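Local atomic coordinates of LPXTG cell wall surface protein (Streptococcus gordonii, PDB entry 4IGB), a protein that probably serves as a cell-wall-attached adhesin on the streptococcal surface, its N-terminal N1 and N2 domains making up this chain. Residues Asn110-Thr115 against Asp173-Ala178; Pro294-Asp299 against Asn411-His416. All coordinates share one frame; numbering follows the deposited sequence.

Overall arrangement
Interaction 1 (110-115 against 173-178) belongs to the N1 domain and interaction 2 (294-299 against 411-416) to N2; their centres are 40 Å apart, on opposite sides of the chain's centre, and no strand is common to both. Interaction 1 joins adjacent strands of one antiparallel sheet: hydrogen bonds dominate, one face is buried and apolar, and the other, polar face is partly open. Interaction 2 is a buried contact without a single hydrogen bond between its segments, made by side chains of 294-299 packing on side chains and backbone of 411-413 and on Leu415, where two non-adjacent strands approach. The summed buried surface, 478 Å² against 248 Å², reflects this difference between strand pairing and side-chain packing.

Interaction 1: Asn110-Thr115 against Asp173-Ala178; sequences NFNKVT and DADVTA
Phe111 sets its ring beside Val176 and Ala174 on the buried face of this strand pair: the Ala174 methyl lies at the ring edge, near its plane, with CB 4.1 Å from Phe111 CE2, while Val176 CG2 approaches Phe111 CD2 obliquely at 3.7 Å. Among the polar groups of the other face the Asn112 amide makes the side-chain bonds across the pair. Its ND2 donates in the amide plane to two acceptors, Thr177 OG1 at 2.8 Å and Asp175 OD1 at 3.0 Å, both bonds nearly straight, the first at 166°. Amide and carboxylate planes stand 81° apart, and Asp175 OD1 is met from above its carboxylate plane. Asn110 ND2, from the same strand, donates to Asn112 OD1 from above the carbonyl plane, so three bonds restrain the amide. A classic beta bulge turns Asn112 CB toward the other strand, and with CG beside the backbone N (chi1 -55°) the amide comes to Asp175 and Thr177. Both Asn112 and Lys113 face Asp175, whose carbonyl O accepts from Asn112 N at 2.8 Å and Lys113 N at 3.3 Å. On either side of the bulge, antiparallel pairing continues through Asn110 with Thr177 and Thr115 with Asp173. There a water bonded to Thr115 OG1 donates to Asp173 O. Within the eight-stranded N1 sheet, strand 84-100 flanks 103-118 and strand 268-274 flanks 170-182. Asp175 also forms a salt bridge with Lys214 and accepts from Asn270, whereas Asp173 bonds to Tyr212. Beneath the apolar face, Phe138 and Phe139 of strand 135-142, from the six-stranded sheet, meet Phe111 edge-to-face.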
loop_
_atom_site.group_PDB
_atom_site.type_symbol
_atom_site.label_atom_id
_atom_site.label_comp_id
_atom_site.label_asym_id
_atom_site.label_seq_id
_atom_site.Cartn_x
_atom_site.Cartn_y
_atom_site.Cartn_z
ATOM N N ASN B 110 -13.406 -0.050 -2.777
ATOM C CA ASN B 110 -14.550 0.024 -3.665
ATOM C C ASN B 110 -14.544 -1.084 -4.714
ATOM O O ASN B 110 -13.567 -1.261 -5.460
ATOM C CB ASN B 110 -14.638 1.407 -4.322
ATOM C CG ASN B 110 -15.995 1.649 -4.960
ATOM O OD1 ASN B 110 -16.999 1.785 -4.262
ATOM N ND2 ASN B 110 -16.041 1.658 -6.282
ATOM N N PHE B 111 -15.622 -1.856 -4.738
ATOM C CA PHE B 111 -15.846 -2.801 -5.817
ATOM C C PHE B 111 -16.475 -2.039 -6.961
ATOM O O PHE B 111 -17.649 -1.689 -6.918
ATOM C CB PHE B 111 -16.719 -3.980 -5.369
ATOM C CG PHE B 111 -15.995 -4.950 -4.494
ATOM C CD1 PHE B 111 -15.764 -4.656 -3.154
ATOM C CD2 PHE B 111 -15.495 -6.138 -5.016
ATOM C CE1 PHE B 111 -15.069 -5.538 -2.342
ATOM C CE2 PHE B 111 -14.786 -7.030 -4.202
ATOM C CZ PHE B 111 -14.585 -6.723 -2.864
ATOM N N ASN B 112 -15.675 -1.762 -7.983
ATOM C CA ASN B 112 -16.153 -1.005 -9.133
ATOM C C ASN B 112 -17.069 -1.872 -9.958
ATOM O O ASN B 112 -18.047 -1.397 -10.523
ATOM C CB ASN B 112 -14.968 -0.556 -9.973
ATOM C CG ASN B 112 -13.954 0.218 -9.150
ATOM O OD1 ASN B 112 -14.296 1.214 -8.499
ATOM N ND2 ASN B 112 -12.708 -0.258 -9.141
ATOM N N LYS B 113 -16.738 -3.158 -10.015
ATOM C CA LYS B 113 -17.521 -4.098 -10.787
ATOM C C LYS B 113 -17.151 -5.515 -10.382
ATOM O O LYS B 113 -15.978 -5.833 -10.148
ATOM C CB LYS B 113 -17.283 -3.912 -12.296
ATOM C CG LYS B 113 -18.078 -4.877 -13.161
ATOM C CD LYS B 113 -17.770 -4.716 -14.652
ATOM C CE LYS B 113 -18.385 -3.429 -15.196
ATOM N NZ LYS B 113 -17.913 -3.131 -16.591
ATOM N N VAL B 114 -18.163 -6.357 -10.277
ATOM C CA VAL B 114 -17.942 -7.794 -10.174
ATOM C C VAL B 114 -18.749 -8.433 -11.284
ATOM O O VAL B 114 -19.945 -8.172 -11.422
ATOM C CB VAL B 114 -18.376 -8.357 -8.800
ATOM C CG1 VAL B 114 -18.214 -9.907 -8.754
ATOM C CG2 VAL B 114 -17.592 -7.671 -7.669
ATOM N N THR B 115 -18.083 -9.248 -12.091
ATOM C CA THR B 115 -18.742 -9.962 -13.174
ATOM C C THR B 115 -18.745 -11.456 -12.857
ATOM O O THR B 115 -17.690 -12.053 -12.611
ATOM C CB THR B 115 -18.002 -9.756 -14.521
ATOM O OG1 THR B 115 -17.875 -8.354 -14.804
ATOM C CG2 THR B 115 -18.758 -10.450 -15.657
ATOM N N ASP B 173 -14.889 -12.159 -11.542
ATOM C CA ASP B 173 -13.874 -11.183 -11.870
ATOM C C ASP B 173 -14.244 -9.921 -11.104
ATOM O O ASP B 173 -15.231 -9.262 -11.418
ATOM C CB ASP B 173 -13.836 -10.935 -13.383
ATOM C CG ASP B 173 -12.802 -9.881 -13.789
ATOM O OD1 ASP B 173 -12.634 -9.652 -15.005
ATOM O OD2 ASP B 173 -12.161 -9.275 -12.907
ATOM N N ALA B 174 -13.472 -9.617 -10.071
ATOM C CA ALA B 174 -13.731 -8.438 -9.256
ATOM C C ALA B 174 -12.746 -7.331 -9.579
ATOM O O ALA B 174 -11.534 -7.524 -9.490
ATOM C CB ALA B 174 -13.667 -8.790 -7.762
ATOM N N ASP B 175 -13.284 -6.172 -9.941
ATOM C CA ASP B 175 -12.505 -4.977 -10.246
ATOM C C ASP B 175 -12.644 -4.036 -9.048
ATOM O O ASP B 175 -13.737 -3.588 -8.723
ATOM C CB ASP B 175 -13.042 -4.345 -11.536
ATOM C CG ASP B 175 -12.261 -3.129 -11.984
ATOM O OD1 ASP B 175 -11.805 -2.343 -11.131
ATOM O OD2 ASP B 175 -12.110 -2.954 -13.216
ATOM N N VAL B 176 -11.527 -3.750 -8.389
ATOM C CA VAL B 176 -11.554 -3.158 -7.065
ATOM C C VAL B 176 -10.530 -2.040 -6.942
ATOM O O VAL B 176 -9.433 -2.102 -7.504
ATOM C CB VAL B 176 -11.242 -4.219 -5.984
ATOM C CG1 VAL B 176 -11.517 -3.670 -4.612
ATOM C CG2 VAL B 176 -12.056 -5.523 -6.219
ATOM N N THR B 177 -10.883 -1.008 -6.197
ATOM C CA THR B 177 -9.951 0.071 -5.948
ATOM C C THR B 177 -9.763 0.191 -4.443
ATOM O O THR B 177 -10.732 0.330 -3.699
ATOM C CB THR B 177 -10.470 1.381 -6.539
ATOM O OG1 THR B 177 -10.612 1.226 -7.950
ATOM C CG2 THR B 177 -9.510 2.558 -6.231
ATOM N N ALA B 178 -8.512 0.091 -3.998
ATOM C CA ALA B 178 -8.184 0.279 -2.604
ATOM C C ALA B 178 -7.444 1.592 -2.490
ATOM O O ALA B 178 -6.658 1.959 -3.367
ATOM C CB ALA B 178 -7.312 -0.868 -2.094
HETATM O O HOH W 1 -15.870 -7.267 -13.502
#

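Interaction 2: Pro294-Asp299 against Asn411-His416; sequences PVLEVD and NTVTLH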
loop_
_atom_site.group_PDB
_atom_site.type_symbol
_atom_site.label_atom_id
_atom_site.label_comp_id
_atom_site.label_asym_id
_atom_site.label_seq_id
_atom_site.Cartn_x
_atom_site.Cartn_y
_atom_site.Cartn_z
ATOM N N PRO B 294 12.235 11.094 10.568
ATOM C CA PRO B 294 13.359 12.000 10.812
ATOM C C PRO B 294 13.146 12.804 12.087
ATOM O O PRO B 294 12.017 13.190 12.412
ATOM C CB PRO B 294 13.348 12.904 9.573
ATOM C CG PRO B 294 12.818 11.997 8.495
ATOM C CD PRO B 294 11.740 11.186 9.182
ATOM N N VAL B 295 14.240 13.032 12.806
ATOM C CA VAL B 295 14.224 13.816 14.030
ATOM C C VAL B 295 14.828 15.196 13.773
ATOM O O VAL B 295 15.983 15.321 13.343
ATOM C CB VAL B 295 15.019 13.114 15.159
ATOM C CG1 VAL B 295 15.022 13.970 16.408
ATOM C CG2 VAL B 295 14.416 11.739 15.444
ATOM N N LEU B 296 14.036 16.228 14.028
ATOM C CA LEU B 296 14.462 17.587 13.755
ATOM C C LEU B 296 14.609 18.344 15.051
ATOM O O LEU B 296 13.749 18.258 15.924
ATOM C CB LEU B 296 13.449 18.294 12.850
ATOM C CG LEU B 296 13.774 19.746 12.489
ATOM C CD1 LEU B 296 15.041 19.797 11.638
ATOM C CD2 LEU B 296 12.606 20.394 11.763
ATOM N N GLU B 297 15.699 19.092 15.167
ATOM C CA GLU B 297 15.972 19.890 16.349
ATOM C C GLU B 297 16.369 21.292 15.907
ATOM O O GLU B 297 16.931 21.470 14.833
ATOM C CB GLU B 297 17.110 19.256 17.159
ATOM C CG GLU B 297 16.934 17.763 17.404
ATOM C CD GLU B 297 18.165 17.116 18.035
ATOM O OE1 GLU B 297 18.827 16.294 17.365
ATOM O OE2 GLU B 297 18.466 17.420 19.206
ATOM N N VAL B 298 16.080 22.285 16.736
ATOM C CA VAL B 298 16.438 23.653 16.429
ATOM C C VAL B 298 17.167 24.282 17.614
ATOM O O VAL B 298 16.821 24.036 18.769
ATOM C CB VAL B 298 15.196 24.503 16.086
ATOM C CG1 VAL B 298 14.255 24.600 17.292
ATOM C CG2 VAL B 298 15.611 25.893 15.620
ATOM N N ASP B 299 18.173 25.090 17.311
ATOM C CA ASP B 299 18.892 25.868 18.315
ATOM C C ASP B 299 18.982 27.297 17.800
ATOM O O ASP B 299 19.599 27.538 16.761
ATOM C CB ASP B 299 20.288 25.271 18.534
ATOM C CG ASP B 299 21.139 26.077 19.510
ATOM O OD1 ASP B 299 22.366 25.851 19.547
ATOM O OD2 ASP B 299 20.593 26.930 20.240
ATOM N N ASN B 411 9.553 24.949 11.378
ATOM C CA ASN B 411 10.345 24.233 10.394
ATOM C C ASN B 411 10.034 22.730 10.404
ATOM O O ASN B 411 9.757 22.144 11.455
ATOM C CB ASN B 411 11.830 24.498 10.628
ATOM C CG ASN B 411 12.710 23.863 9.574
ATOM O OD1 ASN B 411 13.352 22.848 9.827
ATOM N ND2 ASN B 411 12.732 24.449 8.376
ATOM N N THR B 412 10.055 22.131 9.220
ATOM C CA THR B 412 9.830 20.699 9.044
ATOM C C THR B 412 10.737 20.247 7.909
ATOM O O THR B 412 10.920 20.974 6.927
ATOM C CB THR B 412 8.342 20.392 8.711
ATOM O OG1 THR B 412 7.541 20.643 9.869
ATOM C CG2 THR B 412 8.135 18.925 8.290
ATOM N N VAL B 413 11.337 19.068 8.036
ATOM C CA VAL B 413 12.145 18.573 6.942
ATOM C C VAL B 413 11.550 17.259 6.509
ATOM O O VAL B 413 10.897 16.594 7.306
ATOM C CB VAL B 413 13.651 18.465 7.301
ATOM C CG1 VAL B 413 13.923 17.290 8.269
ATOM C CG2 VAL B 413 14.459 18.319 6.051
ATOM N N THR B 414 11.744 16.902 5.243
ATOM C CA THR B 414 11.137 15.689 4.685
ATOM C C THR B 414 12.134 14.771 3.997
ATOM O O THR B 414 12.864 15.191 3.103
ATOM C CB THR B 414 10.019 16.039 3.681
ATOM O OG1 THR B 414 9.030 16.820 4.351
ATOM C CG2 THR B 414 9.362 14.776 3.129
ATOM N N LEU B 415 12.144 13.509 4.402
ATOM C CA LEU B 415 13.003 12.522 3.772
ATOM C C LEU B 415 12.256 11.892 2.623
ATOM O O LEU B 415 11.084 11.542 2.749
ATOM C CB LEU B 415 13.412 11.443 4.768
ATOM C CG LEU B 415 14.215 10.246 4.256
ATOM C CD1 LEU B 415 15.563 10.668 3.664
ATOM C CD2 LEU B 415 14.422 9.241 5.391
ATOM N N HIS B 416 12.939 11.785 1.494
ATOM C CA HIS B 416 12.435 11.021 0.374
ATOM C C HIS B 416 13.353 9.840 0.103
ATOM O O HIS B 416 14.576 9.971 0.135
ATOM C CB HIS B 416 12.331 11.901 -0.863
ATOM C CG HIS B 416 11.414 13.064 -0.684
ATOM N ND1 HIS B 416 10.096 13.035 -1.079
ATOM C CD2 HIS B 416 11.612 14.278 -0.121
ATOM C CE1 HIS B 416 9.523 14.188 -0.783
ATOM N NE2 HIS B 416 10.422 14.963 -0.204
#
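Leu296 carries the close-packed part of this contact, driving its CD2 methyl against Asn411, with 3.2 Å to Asn411 OD1 and 3.4 Å to the backbone Asn411 O. The two side chains cross at about a right angle. Leu296 CG is anti to its own backbone N (chi1 180°), an extension that carries both methyls across to the other strand. CD1 also lies by Asn411 OD1, at 3.9 Å, and Val413 CG1 at 4.3 Å is its looser apolar partner. The buried Asn411 OD1 also accepts a hydrogen bond from Gln337 NE2. No hydrogen bond links the segments, and the nearest CA atoms, Pro294 with Leu415 and Leu296 with Val413, lie 7.1 and 7.3 Å apart, too far for directly paired strands. Strand 427-432 runs parallel to 295-304 and antiparallel to 409-417, so the segments flank a shared strand and side chains bridge them, consistent with a curled sheet; Leu296 and Asn411 both touch Val427 of that strand. The N2 family belongs to the adhesin clan. Toward the start of the first segment the contact thins to one apolar meeting, Pro294 CG with Leu415 CB at 3.8 Å, the two side chains crossing roughly perpendicularly. Phe317 of strand 310-317 packs on Pro294 and Val413. Val295 and Thr414 point away from the contact on opposite sides; the exposed Glu297 and Asp299 make no contact with 411-416.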